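Local coordinates for zinc phosphodiesterase ELAC protein 1 (Homo sapiens, PDB 3ZWF) that uses two zinc ions to cleave RNA phosphodiester bonds, showing some tRNA 3'-processing endonuclease activity and removing the 2',3'-cyclic phosphate from cleaved tRNAs during their repair, at residues H119-T124 with F185-V190; S162-D167 with V172-R177; R306-H311 with M353-P358. All coordinates share one frame; numbering follows the deposited sequence.

Contact 1. Residues H119-T124 with F185-V190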
ATOM      1  N   HIS A 119       8.562  -3.822  18.100  1.00 26.89           N
ATOM      2  CA  HIS A 119       9.412  -4.864  18.720  1.00 27.31           C
ATOM      3  C   HIS A 119       9.826  -5.815  17.629  1.00 26.77           C
ATOM      4  O   HIS A 119       8.935  -6.325  16.878  1.00 26.81           O
ATOM      5  CB  HIS A 119       8.639  -5.581  19.775  1.00 27.97           C
ATOM      6  CG  HIS A 119       8.175  -4.692  20.875  1.00 28.69           C
ATOM      7  ND1 HIS A 119       9.042  -3.876  21.573  1.00 29.20           N
ATOM      8  CD2 HIS A 119       6.952  -4.496  21.421  1.00 29.14           C
ATOM      9  CE1 HIS A 119       8.376  -3.234  22.514  1.00 29.92           C
ATOM     10  NE2 HIS A 119       7.100  -3.565  22.419  1.00 29.91           N
ATOM     11  N   GLU A 120      11.132  -5.957  17.428  1.00 26.88           N
ATOM     12  CA  GLU A 120      11.649  -6.751  16.330  1.00 26.52           C
ATOM     13  C   GLU A 120      12.062  -8.157  16.729  1.00 27.03           C
ATOM     14  O   GLU A 120      12.821  -8.314  17.666  1.00 28.64           O
ATOM     15  CB  GLU A 120      12.817  -6.066  15.660  1.00 26.46           C
ATOM     16  CG  GLU A 120      12.396  -4.786  14.943  1.00 25.95           C
ATOM     17  CD  GLU A 120      13.503  -4.147  14.122  1.00 26.13           C
ATOM     18  OE1 GLU A 120      14.679  -4.221  14.471  1.00 27.60           O
ATOM     19  OE2 GLU A 120      13.151  -3.535  13.066  1.00 26.35           O
ATOM     20  N   LEU A 121      11.598  -9.125  15.942  1.00 26.69           N
ATOM     21  CA  LEU A 121      12.001 -10.526  16.072  1.00 27.42           C
ATOM     22  C   LEU A 121      13.215 -10.836  15.232  1.00 27.32           C
ATOM     23  O   LEU A 121      13.256 -10.517  14.044  1.00 26.74           O
ATOM     24  CB  LEU A 121      10.864 -11.438  15.612  1.00 29.24           C
ATOM     25  CG  LEU A 121       9.723 -11.613  16.619  1.00 36.60           C
ATOM     26  CD1 LEU A 121       8.926 -10.374  16.863  1.00 37.30           C
ATOM     27  CD2 LEU A 121       8.772 -12.691  15.993  1.00 42.03           C
ATOM     28  N   VAL A 122      14.226 -11.430  15.850  1.00 28.22           N
ATOM     29  CA  VAL A 122      15.486 -11.745  15.164  1.00 28.62           C
ATOM     30  C   VAL A 122      15.385 -13.172  14.630  1.00 28.87           C
ATOM     31  O   VAL A 122      15.388 -14.172  15.431  1.00 29.66           O
ATOM     32  CB  VAL A 122      16.743 -11.615  16.093  1.00 29.69           C
ATOM     33  CG1 VAL A 122      18.011 -12.038  15.350  1.00 30.30           C
ATOM     34  CG2 VAL A 122      16.866 -10.186  16.582  1.00 29.50           C
ATOM     35  N   PRO A 123      15.314 -13.308  13.308  1.00 28.37           N
ATOM     36  CA  PRO A 123      15.248 -14.637  12.731  1.00 28.67           C
ATOM     37  C   PRO A 123      16.586 -15.390  12.765  1.00 29.86           C
ATOM     38  O   PRO A 123      17.650 -14.816  13.032  1.00 30.40           O
ATOM     39  CB  PRO A 123      14.826 -14.363  11.305  1.00 27.87           C
ATOM     40  CG  PRO A 123      15.394 -13.023  11.027  1.00 27.60           C
ATOM     41  CD  PRO A 123      15.361 -12.259  12.273  1.00 27.66           C
ATOM     42  N   THR A 124      16.506 -16.685  12.497  1.00 30.37           N
ATOM     43  CA  THR A 124      17.701 -17.504  12.336  1.00 31.62           C
ATOM     44  C   THR A 124      17.857 -17.819  10.846  1.00 31.78           C
ATOM     45  O   THR A 124      16.877 -17.855  10.095  1.00 30.90           O
ATOM     46  CB  THR A 124      17.707 -18.747  13.209  1.00 33.09           C
ATOM     47  OG1 THR A 124      16.639 -19.619  12.831  1.00 33.24           O
ATOM     48  CG2 THR A 124      17.590 -18.347  14.678  1.00 33.93           C
ATOM     49  N   PHE A 185       7.285 -16.141  10.439  1.00 25.32           N
ATOM     50  CA  PHE A 185       6.903 -16.448  11.811  1.00 25.86           C
ATOM     51  C   PHE A 185       5.450 -16.835  11.908  1.00 25.82           C
ATOM     52  O   PHE A 185       4.598 -16.393  11.148  1.00 25.26           O
ATOM     53  CB  PHE A 185       7.184 -15.272  12.764  1.00 25.88           C
ATOM     54  CG  PHE A 185       8.638 -14.879  12.814  1.00 26.07           C
ATOM     55  CD1 PHE A 185       9.559 -15.570  13.619  1.00 26.94           C
ATOM     56  CD2 PHE A 185       9.084 -13.828  12.044  1.00 25.53           C
ATOM     57  CE1 PHE A 185      10.878 -15.209  13.637  1.00 27.23           C
ATOM     58  CE2 PHE A 185      10.387 -13.480  12.075  1.00 25.82           C
ATOM     59  CZ  PHE A 185      11.293 -14.165  12.864  1.00 26.66           C
ATOM     60  N   GLY A 186       5.194 -17.719  12.866  1.00 26.57           N
ATOM     61  CA  GLY A 186       3.867 -17.969  13.358  1.00 26.81           C
ATOM     62  C   GLY A 186       3.683 -17.404  14.761  1.00 27.36           C
ATOM     63  O   GLY A 186       4.665 -17.167  15.516  1.00 27.74           O
ATOM     64  N   PHE A 187       2.436 -17.156  15.108  1.00 27.49           N
ATOM     65  CA  PHE A 187       2.077 -16.562  16.375  1.00 28.12           C
ATOM     66  C   PHE A 187       1.078 -17.445  17.079  1.00 29.05           C
ATOM     67  O   PHE A 187       0.122 -17.947  16.464  1.00 28.95           O
ATOM     68  CB  PHE A 187       1.493 -15.171  16.202  1.00 27.62           C
ATOM     69  CG  PHE A 187       2.440 -14.202  15.534  1.00 26.81           C
ATOM     70  CD1 PHE A 187       3.461 -13.618  16.240  1.00 27.01           C
ATOM     71  CD2 PHE A 187       2.299 -13.915  14.185  1.00 25.98           C
ATOM     72  CE1 PHE A 187       4.349 -12.742  15.633  1.00 26.38           C
ATOM     73  CE2 PHE A 187       3.187 -13.044  13.566  1.00 25.39           C
ATOM     74  CZ  PHE A 187       4.216 -12.447  14.295  1.00 25.59           C
ATOM     75  N   SER A 188       1.347 -17.651  18.373  1.00 30.10           N
ATOM     76  CA  SER A 188       0.469 -18.375  19.249  1.00 32.31           C
ATOM     77  C   SER A 188      -0.154 -17.423  20.267  1.00 32.66           C
ATOM     78  O   SER A 188       0.565 -16.749  21.017  1.00 33.88           O
ATOM     79  CB  SER A 188       1.277 -19.420  20.020  1.00 38.10           C
ATOM     80  OG  SER A 188       0.453 -20.073  20.967  1.00 47.48           O
ATOM     81  N   VAL A 189      -1.479 -17.416  20.339  1.00 32.26           N
ATOM     82  CA  VAL A 189      -2.186 -16.608  21.319  1.00 33.11           C
ATOM     83  C   VAL A 189      -2.929 -17.533  22.281  1.00 35.26           C
ATOM     84  O   VAL A 189      -3.821 -18.293  21.868  1.00 35.17           O
ATOM     85  CB  VAL A 189      -3.185 -15.626  20.656  1.00 32.57           C
ATOM     86  CG1 VAL A 189      -3.962 -14.853  21.743  1.00 33.74           C
ATOM     87  CG2 VAL A 189      -2.440 -14.663  19.685  1.00 31.15           C
ATOM     88  N   VAL A 190      -2.553 -17.457  23.548  1.00 36.29           N
ATOM     89  CA  VAL A 190      -3.215 -18.247  24.594  1.00 39.59           C
ATOM     90  C   VAL A 190      -3.932 -17.325  25.565  1.00 41.11           C
ATOM     91  O   VAL A 190      -3.335 -16.451  26.178  1.00 41.30           O
ATOM     92  CB  VAL A 190      -2.227 -19.173  25.342  1.00 40.49           C
ATOM     93  CG1 VAL A 190      -2.878 -19.771  26.607  1.00 43.41           C
ATOM     94  CG2 VAL A 190      -1.753 -20.289  24.420  1.00 40.24           C
TER
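Leu121 lowers its CD2 methyl onto the face of the Phe185 ring. The carbon lies 3.8 Å from the ring centroid and only 12° off the ring normal, a centred CH-pi contact. With CG of Phe185 anti to its own carbonyl carbon (chi1 -60°), the ring reaches across to residues 119-124, and the two side chains run past each other in opposite directions. The leucine also touches the far end of the ring through its stem, CB of Leu121 standing 3.9 Å from CZ of Phe185. Pro123 closes in on that same carbon from an oblique direction, its CB 3.9 Å from Phe185 CZ. Phe187, two residues further along the strand, makes a looser approach: its CE1 is 4.4 Å from Leu121 CD2.

Beyond this first shell, Tyr163 meets Phe185 and Phe57 meets Phe187, both edge-to-face, while Leu165 and Ala175 pack against Leu121 and Phe187. The side chain of Phe185 is about 6 Å from that of the zinc ligand His60. Strands 116-121 and 184-191 belong to different beta sheets, so this apolar cluster lies at the interface between the two sheets of the metallo-beta-lactamase fold.

Contact 2. Residues S162-D167 with V172-R177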
ATOM      1  N   SER A 162      11.186 -20.476  21.054  1.00 39.99           N
ATOM      2  CA  SER A 162      10.141 -19.485  20.765  1.00 37.55           C
ATOM      3  C   SER A 162      10.576 -18.093  21.180  1.00 35.52           C
ATOM      4  O   SER A 162      11.595 -17.926  21.852  1.00 36.07           O
ATOM      5  CB  SER A 162       8.833 -19.860  21.480  1.00 41.17           C
ATOM      6  OG  SER A 162       8.974 -19.722  22.878  1.00 47.94           O
ATOM      7  N   TYR A 163       9.788 -17.107  20.767  1.00 32.61           N
ATOM      8  CA  TYR A 163      10.000 -15.710  21.118  1.00 32.27           C
ATOM      9  C   TYR A 163       8.853 -15.284  22.015  1.00 33.98           C
ATOM     10  O   TYR A 163       7.680 -15.412  21.620  1.00 35.35           O
ATOM     11  CB  TYR A 163       9.968 -14.804  19.878  1.00 30.49           C
ATOM     12  CG  TYR A 163      10.939 -15.168  18.779  1.00 30.13           C
ATOM     13  CD1 TYR A 163      10.655 -16.196  17.895  1.00 29.93           C
ATOM     14  CD2 TYR A 163      12.123 -14.458  18.579  1.00 30.08           C
ATOM     15  CE1 TYR A 163      11.538 -16.532  16.878  1.00 29.76           C
ATOM     16  CE2 TYR A 163      13.017 -14.820  17.573  1.00 29.95           C
ATOM     17  CZ  TYR A 163      12.704 -15.848  16.732  1.00 29.81           C
ATOM     18  OH  TYR A 163      13.565 -16.210  15.739  1.00 30.09           O
ATOM     19  N   LEU A 164       9.173 -14.733  23.187  1.00 33.91           N
ATOM     20  CA  LEU A 164       8.131 -14.228  24.090  1.00 35.50           C
ATOM     21  C   LEU A 164       7.774 -12.822  23.674  1.00 35.47           C
ATOM     22  O   LEU A 164       8.618 -11.932  23.681  1.00 35.97           O
ATOM     23  CB  LEU A 164       8.567 -14.255  25.566  1.00 38.76           C
ATOM     24  CG  LEU A 164       7.478 -13.834  26.573  1.00 39.83           C
ATOM     25  CD1 LEU A 164       6.189 -14.674  26.417  1.00 39.30           C
ATOM     26  CD2 LEU A 164       8.015 -13.899  27.996  1.00 49.06           C
ATOM     27  N   LEU A 165       6.531 -12.628  23.237  1.00 35.92           N
ATOM     28  CA  LEU A 165       6.097 -11.291  22.828  1.00 33.62           C
ATOM     29  C   LEU A 165       5.577 -10.546  24.069  1.00 37.46           C
ATOM     30  O   LEU A 165       6.087  -9.474  24.423  1.00 38.90           O
ATOM     31  CB  LEU A 165       5.107 -11.355  21.686  1.00 31.83           C
ATOM     32  CG  LEU A 165       5.627 -12.113  20.453  1.00 30.88           C
ATOM     33  CD1 LEU A 165       4.723 -11.871  19.185  1.00 30.04           C
ATOM     34  CD2 LEU A 165       7.125 -11.769  20.138  1.00 32.68           C
ATOM     35  N   PHE A 166       4.607 -11.144  24.754  1.00 38.28           N
ATOM     36  CA  PHE A 166       4.140 -10.625  26.048  1.00 41.37           C
ATOM     37  C   PHE A 166       3.376 -11.668  26.822  1.00 43.07           C
ATOM     38  O   PHE A 166       2.862 -12.626  26.252  1.00 41.06           O
ATOM     39  CB  PHE A 166       3.327  -9.331  25.906  1.00 40.66           C
ATOM     40  CG  PHE A 166       2.162  -9.431  24.966  1.00 37.35           C
ATOM     41  CD1 PHE A 166       2.307  -9.176  23.634  1.00 37.90           C
ATOM     42  CD2 PHE A 166       0.897  -9.823  25.442  1.00 39.04           C
ATOM     43  CE1 PHE A 166       1.222  -9.253  22.764  1.00 36.40           C
ATOM     44  CE2 PHE A 166      -0.181  -9.926  24.599  1.00 38.42           C
ATOM     45  CZ  PHE A 166      -0.032  -9.647  23.246  1.00 37.74           C
ATOM     46  N   ASP A 167       3.364 -11.480  28.139  1.00 44.17           N
ATOM     47  CA  ASP A 167       2.735 -12.378  29.066  1.00 50.84           C
ATOM     48  C   ASP A 167       2.093 -11.565  30.175  1.00 67.14           C
ATOM     49  O   ASP A 167       2.775 -11.143  31.108  1.00 59.90           O
ATOM     50  CB  ASP A 167       3.783 -13.318  29.680  1.00 55.96           C
ATOM     51  CG  ASP A 167       3.155 -14.483  30.401  1.00 61.48           C
ATOM     52  OD1 ASP A 167       1.987 -14.339  30.802  1.00 65.06           O
ATOM     53  OD2 ASP A 167       3.811 -15.540  30.562  1.00 77.66           O
ATOM     54  N   VAL A 172      -0.991 -14.934  26.985  1.00 41.26           N
ATOM     55  CA  VAL A 172       0.433 -15.150  26.675  1.00 41.78           C
ATOM     56  C   VAL A 172       0.530 -15.284  25.173  1.00 38.55           C
ATOM     57  O   VAL A 172      -0.146 -16.149  24.581  1.00 39.55           O
ATOM     58  CB  VAL A 172       1.009 -16.433  27.301  1.00 45.94           C
ATOM     59  CG1 VAL A 172       2.519 -16.436  27.146  1.00 45.12           C
ATOM     60  CG2 VAL A 172       0.651 -16.514  28.728  1.00 53.18           C
ATOM     61  N   VAL A 173       1.350 -14.428  24.562  1.00 35.58           N
ATOM     62  CA  VAL A 173       1.570 -14.446  23.114  1.00 33.74           C
ATOM     63  C   VAL A 173       3.042 -14.673  22.775  1.00 33.16           C
ATOM     64  O   VAL A 173       3.942 -14.025  23.331  1.00 35.08           O
ATOM     65  CB  VAL A 173       1.024 -13.176  22.426  1.00 33.02           C
ATOM     66  CG1 VAL A 173       1.214 -13.230  20.916  1.00 31.01           C
ATOM     67  CG2 VAL A 173      -0.436 -13.003  22.783  1.00 34.08           C
ATOM     68  N   LYS A 174       3.274 -15.648  21.899  1.00 32.37           N
ATOM     69  CA  LYS A 174       4.617 -16.067  21.504  1.00 32.30           C
ATOM     70  C   LYS A 174       4.690 -16.178  20.008  1.00 31.37           C
ATOM     71  O   LYS A 174       3.657 -16.340  19.361  1.00 31.67           O
ATOM     72  CB  LYS A 174       4.991 -17.410  22.148  1.00 34.08           C
ATOM     73  CG  LYS A 174       5.079 -17.348  23.646  1.00 36.83           C
ATOM     74  CD  LYS A 174       5.367 -18.697  24.255  1.00 38.90           C
ATOM     75  CE  LYS A 174       5.631 -18.512  25.721  1.00 39.84           C
ATOM     76  NZ  LYS A 174       5.792 -19.848  26.300  1.00 42.13           N
ATOM     77  N   ALA A 175       5.903 -16.061  19.469  1.00 30.10           N
ATOM     78  CA  ALA A 175       6.159 -16.343  18.054  1.00 29.18           C
ATOM     79  C   ALA A 175       7.064 -17.575  17.950  1.00 29.78           C
ATOM     80  O   ALA A 175       7.796 -17.937  18.879  1.00 30.76           O
ATOM     81  CB  ALA A 175       6.784 -15.161  17.349  1.00 28.29           C
ATOM     82  N   PHE A 176       6.998 -18.215  16.800  1.00 29.29           N
ATOM     83  CA  PHE A 176       7.872 -19.335  16.482  1.00 29.85           C
ATOM     84  C   PHE A 176       8.285 -19.279  15.010  1.00 29.03           C
ATOM     85  O   PHE A 176       7.657 -18.603  14.195  1.00 29.27           O
ATOM     86  CB  PHE A 176       7.231 -20.689  16.835  1.00 30.71           C
ATOM     87  CG  PHE A 176       5.851 -20.922  16.231  1.00 30.33           C
ATOM     88  CD1 PHE A 176       4.712 -20.405  16.812  1.00 30.14           C
ATOM     89  CD2 PHE A 176       5.714 -21.649  15.056  1.00 30.29           C
ATOM     90  CE1 PHE A 176       3.486 -20.600  16.244  1.00 30.36           C
ATOM     91  CE2 PHE A 176       4.462 -21.892  14.481  1.00 31.09           C
ATOM     92  CZ  PHE A 176       3.334 -21.361  15.082  1.00 29.91           C
ATOM     93  N   ARG A 177       9.344 -20.008  14.697  1.00 29.58           N
ATOM     94  CA  ARG A 177      10.007 -19.909  13.409  1.00 29.10           C
ATOM     95  C   ARG A 177       9.385 -20.856  12.392  1.00 28.95           C
ATOM     96  O   ARG A 177       9.138 -22.056  12.688  1.00 29.72           O
ATOM     97  CB  ARG A 177      11.487 -20.227  13.524  1.00 29.97           C
ATOM     98  CG  ARG A 177      12.256 -19.267  14.442  1.00 30.20           C
ATOM     99  CD  ARG A 177      13.683 -19.748  14.634  1.00 31.32           C
ATOM    100  NE  ARG A 177      13.689 -21.013  15.342  1.00 32.53           N
ATOM    101  CZ  ARG A 177      14.679 -21.894  15.335  1.00 33.74           C
ATOM    102  NH1 ARG A 177      15.796 -21.663  14.656  1.00 33.95           N
ATOM    103  NH2 ARG A 177      14.550 -23.023  16.022  1.00 34.90           N
TER
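A beta hairpin with a classic beta bulge joins residues 162-167 to 172-177, the outgoing and returning strands of one of the two sheets of this metallo-beta-lactamase fold. The antiparallel ladder starts with a regular hydrogen-bonded pair, Tyr163 and Ala175: each N-H reaches the other's carbonyl, with N and O 2.9 Å apart in both bonds. After the non-hydrogen-bonded pair Leu164 and Lys174 comes the bulge, where Leu165 and Phe166 both lie opposite Val173. Val173 O accepts two N-H groups, Leu165 N at 2.9 Å and, less closely, Phe166 N at 3.3 Å. The return bond, Val173 N to Phe166 O, is nearly straight at 173°.

The extra residue shifts the register by one and sends the Leu165 side chain to Val173 and Ala175. On the face carrying Tyr163, Ala175 and Val173, the Phe166 ring packs against Val173. Its first torsion holds CG between the backbone N and carbonyl carbon (chi1 55°), which lays the ring alongside the valine, with CB of Val173 over one face, displaced toward the rim, in a CH-pi contact. Trp31 and Lys55 also meet this ring, the lysine by a cation-pi contact.

Asp167 and Val172 run side by side near the turn, and OD1 of Asp167, a poorly ordered residue, makes a salt bridge to Lys192. At the opposite end Tyr163 OH is hydrogen-bonded to Val122 O, while Arg177, whose NH1 bonds Thr124 OG1, crosses the tyrosine at about a right angle and brings its CG up to the ring edge, 3.7 Å from Tyr163 CE1.

Contact 3. Residues R306-H311 with M353-P358. With ZN (zinc ion), chain D.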
ATOM      1  N   ARG A 306      -9.729 -26.974  14.811  1.00 38.44           N
ATOM      2  CA  ARG A 306     -10.228 -26.439  13.570  1.00 38.24           C
ATOM      3  C   ARG A 306      -9.031 -25.863  12.777  1.00 34.53           C
ATOM      4  O   ARG A 306      -8.149 -25.199  13.331  1.00 33.41           O
ATOM      5  CB  ARG A 306     -11.292 -25.354  13.843  1.00 42.22           C
ATOM      6  CG  ARG A 306     -11.566 -24.409  12.659  1.00 56.95           C
ATOM      7  CD  ARG A 306     -12.918 -24.574  12.016  1.00 64.02           C
ATOM      8  NE  ARG A 306     -13.923 -23.795  12.726  1.00 66.60           N
ATOM      9  CZ  ARG A 306     -14.772 -22.910  12.194  1.00 63.82           C
ATOM     10  NH1 ARG A 306     -14.800 -22.640  10.884  1.00 61.71           N
ATOM     11  NH2 ARG A 306     -15.641 -22.302  13.001  1.00 66.20           N
ATOM     12  N   LEU A 307      -9.009 -26.177  11.484  1.00 32.32           N
ATOM     13  CA  LEU A 307      -8.011 -25.656  10.552  1.00 31.05           C
ATOM     14  C   LEU A 307      -8.701 -24.712   9.568  1.00 30.35           C
ATOM     15  O   LEU A 307      -9.685 -25.071   9.002  1.00 30.69           O
ATOM     16  CB  LEU A 307      -7.323 -26.790   9.778  1.00 30.96           C
ATOM     17  CG  LEU A 307      -6.326 -26.444   8.677  1.00 29.88           C
ATOM     18  CD1 LEU A 307      -5.099 -25.565   9.195  1.00 29.30           C
ATOM     19  CD2 LEU A 307      -5.874 -27.706   7.955  1.00 30.15           C
ATOM     20  N   VAL A 308      -8.165 -23.505   9.441  1.00 29.52           N
ATOM     21  CA  VAL A 308      -8.651 -22.545   8.441  1.00 28.89           C
ATOM     22  C   VAL A 308      -7.516 -22.316   7.461  1.00 27.90           C
ATOM     23  O   VAL A 308      -6.432 -21.895   7.836  1.00 27.60           O
ATOM     24  CB  VAL A 308      -9.096 -21.199   9.045  1.00 28.94           C
ATOM     25  CG1 VAL A 308      -9.680 -20.272   7.906  1.00 28.48           C
ATOM     26  CG2 VAL A 308     -10.091 -21.399  10.145  1.00 30.10           C
ATOM     27  N   LEU A 309      -7.805 -22.549   6.180  1.00 27.64           N
ATOM     28  CA  LEU A 309      -6.832 -22.349   5.098  1.00 26.88           C
ATOM     29  C   LEU A 309      -7.072 -20.989   4.456  1.00 26.37           C
ATOM     30  O   LEU A 309      -8.210 -20.533   4.335  1.00 26.68           O
ATOM     31  CB  LEU A 309      -6.986 -23.458   4.053  1.00 27.08           C
ATOM     32  CG  LEU A 309      -6.717 -24.898   4.597  1.00 27.73           C
ATOM     33  CD1 LEU A 309      -6.778 -25.874   3.465  1.00 27.93           C
ATOM     34  CD2 LEU A 309      -5.368 -24.980   5.290  1.00 27.59           C
ATOM     35  N   THR A 310      -5.959 -20.365   4.117  1.00 25.73           N
ATOM     36  CA  THR A 310      -5.992 -19.016   3.548  1.00 25.30           C
ATOM     37  C   THR A 310      -4.792 -18.827   2.662  1.00 24.77           C
ATOM     38  O   THR A 310      -4.073 -19.762   2.341  1.00 24.80           O
ATOM     39  CB  THR A 310      -6.122 -17.961   4.672  1.00 25.33           C
ATOM     40  OG1 THR A 310      -6.477 -16.681   4.137  1.00 25.16           O
ATOM     41  CG2 THR A 310      -4.827 -17.869   5.494  1.00 25.03           C
ATOM     42  N   HIS A 311      -4.632 -17.592   2.161  1.00 24.44           N
ATOM     43  CA  HIS A 311      -3.510 -17.256   1.261  1.00 24.07           C
ATOM     44  C   HIS A 311      -3.529 -18.101   0.009  1.00 24.26           C
ATOM     45  O   HIS A 311      -2.531 -18.670  -0.390  1.00 24.24           O
ATOM     46  CB  HIS A 311      -2.149 -17.377   1.987  1.00 23.85           C
ATOM     47  CG  HIS A 311      -1.004 -16.677   1.324  1.00 23.57           C
ATOM     48  ND1 HIS A 311      -0.170 -17.288   0.412  1.00 23.67           N
ATOM     49  CD2 HIS A 311      -0.467 -15.453   1.553  1.00 23.31           C
ATOM     50  CE1 HIS A 311       0.778 -16.446   0.043  1.00 23.51           C
ATOM     51  NE2 HIS A 311       0.645 -15.342   0.755  1.00 23.26           N
ATOM     52  N   MET A 353     -15.124 -13.139   6.121  1.00 31.29           N
ATOM     53  CA  MET A 353     -15.554 -14.258   6.950  1.00 32.20           C
ATOM     54  C   MET A 353     -15.206 -13.959   8.414  1.00 32.16           C
ATOM     55  O   MET A 353     -14.120 -13.468   8.728  1.00 31.34           O
ATOM     56  CB  MET A 353     -14.878 -15.555   6.500  1.00 32.12           C
ATOM     57  CG  MET A 353     -15.287 -16.808   7.278  1.00 34.48           C
ATOM     58  SD  MET A 353     -14.341 -18.250   6.783  1.00 36.66           S
ATOM     59  CE  MET A 353     -15.335 -18.789   5.408  1.00 36.88           C
ATOM     60  N   VAL A 354     -16.178 -14.218   9.296  1.00 33.48           N
ATOM     61  CA  VAL A 354     -15.964 -14.100  10.717  1.00 34.01           C
ATOM     62  C   VAL A 354     -16.192 -15.454  11.349  1.00 34.58           C
ATOM     63  O   VAL A 354     -17.212 -16.056  11.113  1.00 35.47           O
ATOM     64  CB  VAL A 354     -16.948 -13.107  11.358  1.00 35.86           C
ATOM     65  CG1 VAL A 354     -16.651 -12.968  12.852  1.00 36.37           C
ATOM     66  CG2 VAL A 354     -16.850 -11.734  10.691  1.00 35.38           C
ATOM     67  N   ILE A 355     -15.216 -15.918  12.116  1.00 34.13           N
ATOM     68  CA  ILE A 355     -15.312 -17.174  12.868  1.00 35.48           C
ATOM     69  C   ILE A 355     -15.253 -16.844  14.354  1.00 36.06           C
ATOM     70  O   ILE A 355     -14.343 -16.209  14.808  1.00 35.20           O
ATOM     71  CB  ILE A 355     -14.176 -18.156  12.540  1.00 35.25           C
ATOM     72  CG1 ILE A 355     -14.219 -18.537  11.063  1.00 36.78           C
ATOM     73  CG2 ILE A 355     -14.324 -19.424  13.382  1.00 36.94           C
ATOM     74  CD1 ILE A 355     -13.007 -19.279  10.575  1.00 35.71           C
ATOM     75  N   SER A 356     -16.242 -17.335  15.096  1.00 39.16           N
ATOM     76  CA  SER A 356     -16.382 -17.059  16.516  1.00 42.03           C
ATOM     77  C   SER A 356     -15.739 -18.245  17.230  1.00 45.28           C
ATOM     78  O   SER A 356     -15.911 -19.374  16.783  1.00 44.12           O
ATOM     79  CB  SER A 356     -17.888 -16.984  16.862  1.00 50.14           C
ATOM     80  OG  SER A 356     -18.138 -16.282  18.058  1.00 59.51           O
ATOM     81  N   ILE A 357     -15.000 -18.012  18.321  1.00 44.21           N
ATOM     82  CA  ILE A 357     -14.384 -19.130  19.058  1.00 48.88           C
ATOM     83  C   ILE A 357     -15.055 -19.201  20.427  1.00 52.78           C
ATOM     84  O   ILE A 357     -14.847 -18.340  21.275  1.00 47.23           O
ATOM     85  CB  ILE A 357     -12.841 -19.010  19.217  1.00 48.92           C
ATOM     86  CG1 ILE A 357     -12.138 -18.834  17.862  1.00 52.07           C
ATOM     87  CG2 ILE A 357     -12.278 -20.254  19.856  1.00 53.02           C
ATOM     88  CD1 ILE A 357     -12.449 -17.576  17.167  1.00 56.93           C
ATOM     89  N   PRO A 358     -15.899 -20.222  20.637  1.00 49.80           N
ATOM     90  CA  PRO A 358     -16.570 -20.325  21.923  1.00 48.89           C
ATOM     91  C   PRO A 358     -15.609 -20.767  23.016  1.00 47.97           C
ATOM     92  O   PRO A 358     -14.567 -21.371  22.743  1.00 45.86           O
ATOM     93  CB  PRO A 358     -17.644 -21.392  21.680  1.00 61.31           C
ATOM     94  CG  PRO A 358     -17.079 -22.260  20.609  1.00 64.86           C
ATOM     95  CD  PRO A 358     -16.186 -21.379  19.766  1.00 58.36           C
TER
HETATM   96 ZN    ZN D1363       2.404 -14.043   0.935  0.90 26.97          ZN
HETATM   97  O   HOH W   1       4.396 -13.195   0.824  1.00 28.39           O
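This is a small, buried side-chain contact between two sheets: Val308 and Arg306 on strand 306-310 meet Ile355 on strand 354-356, with CA of Val308 9.6 Å from CA of Ile355. Ile355 supplies two separate branches. Its CD1 methyl reaches Val308 tip to tip, 3.6 Å from CG2 of the valine. The other branch, CG2, lies over one face of the Arg306 guanidinium, with NH2 of the arginine 3.2 Å from Ile355 CG2. Because CG1 stands anti to the carbonyl carbon and CG2 anti to the backbone N of Ile355 (chi1 -61°), the two branches diverge toward these two partners.

The arginine chain is bent at chi2 and chi3, which turns the flat end of the side chain back across the isoleucine. NH1 of Arg306 is hydrogen-bonded to Thr347 OG1, consistent with a fixed guanidinium. Strand 354-356 is the last strand of the chain and forms an edge of one sheet, beside strand 2-5, whereas strand 306-310 lies between strands 269-273 and 345-348 in the other. The contact therefore bridges the two layers of the metallo-beta-lactamase sandwich. Phe5 of strand 2-5 also touches Val308, extending the apolar layer.

Strand 306-310 runs on to the metal site, where NE2 of His311 binds a zinc ion at 2.2 Å and a water oxygen coordinates the same zinc at 2.2 Å. Asp64, His65 and Asp251 are the other protein ligands of this zinc. The second ring nitrogen, His311 ND1, is hydrogen-bonded to Thr275 OG1, a second-shell bond that helps fix the rotation of the imidazole.

Contacts 1 and 2 adjoin, their centres 6 Å apart, and lie on neighbouring strands of one sheet, 184-191 and 171-179 respectively. Residues 162-177, which form the hairpin of contact 2, fall in the sequence between the two segments of contact 1. Contact 3 comes later in the chain, its centre about 20 Å from that of contact 1 and about 21 Å from that of contact 2; neither touches it. Contacts 1 and 3 lie on opposite sides of the chain's centre, yet each joins the sheet containing the hairpin to the other sheet. The two layers are thus held together at separated places, and strand 306-310 ends next to the zinc ligand His311.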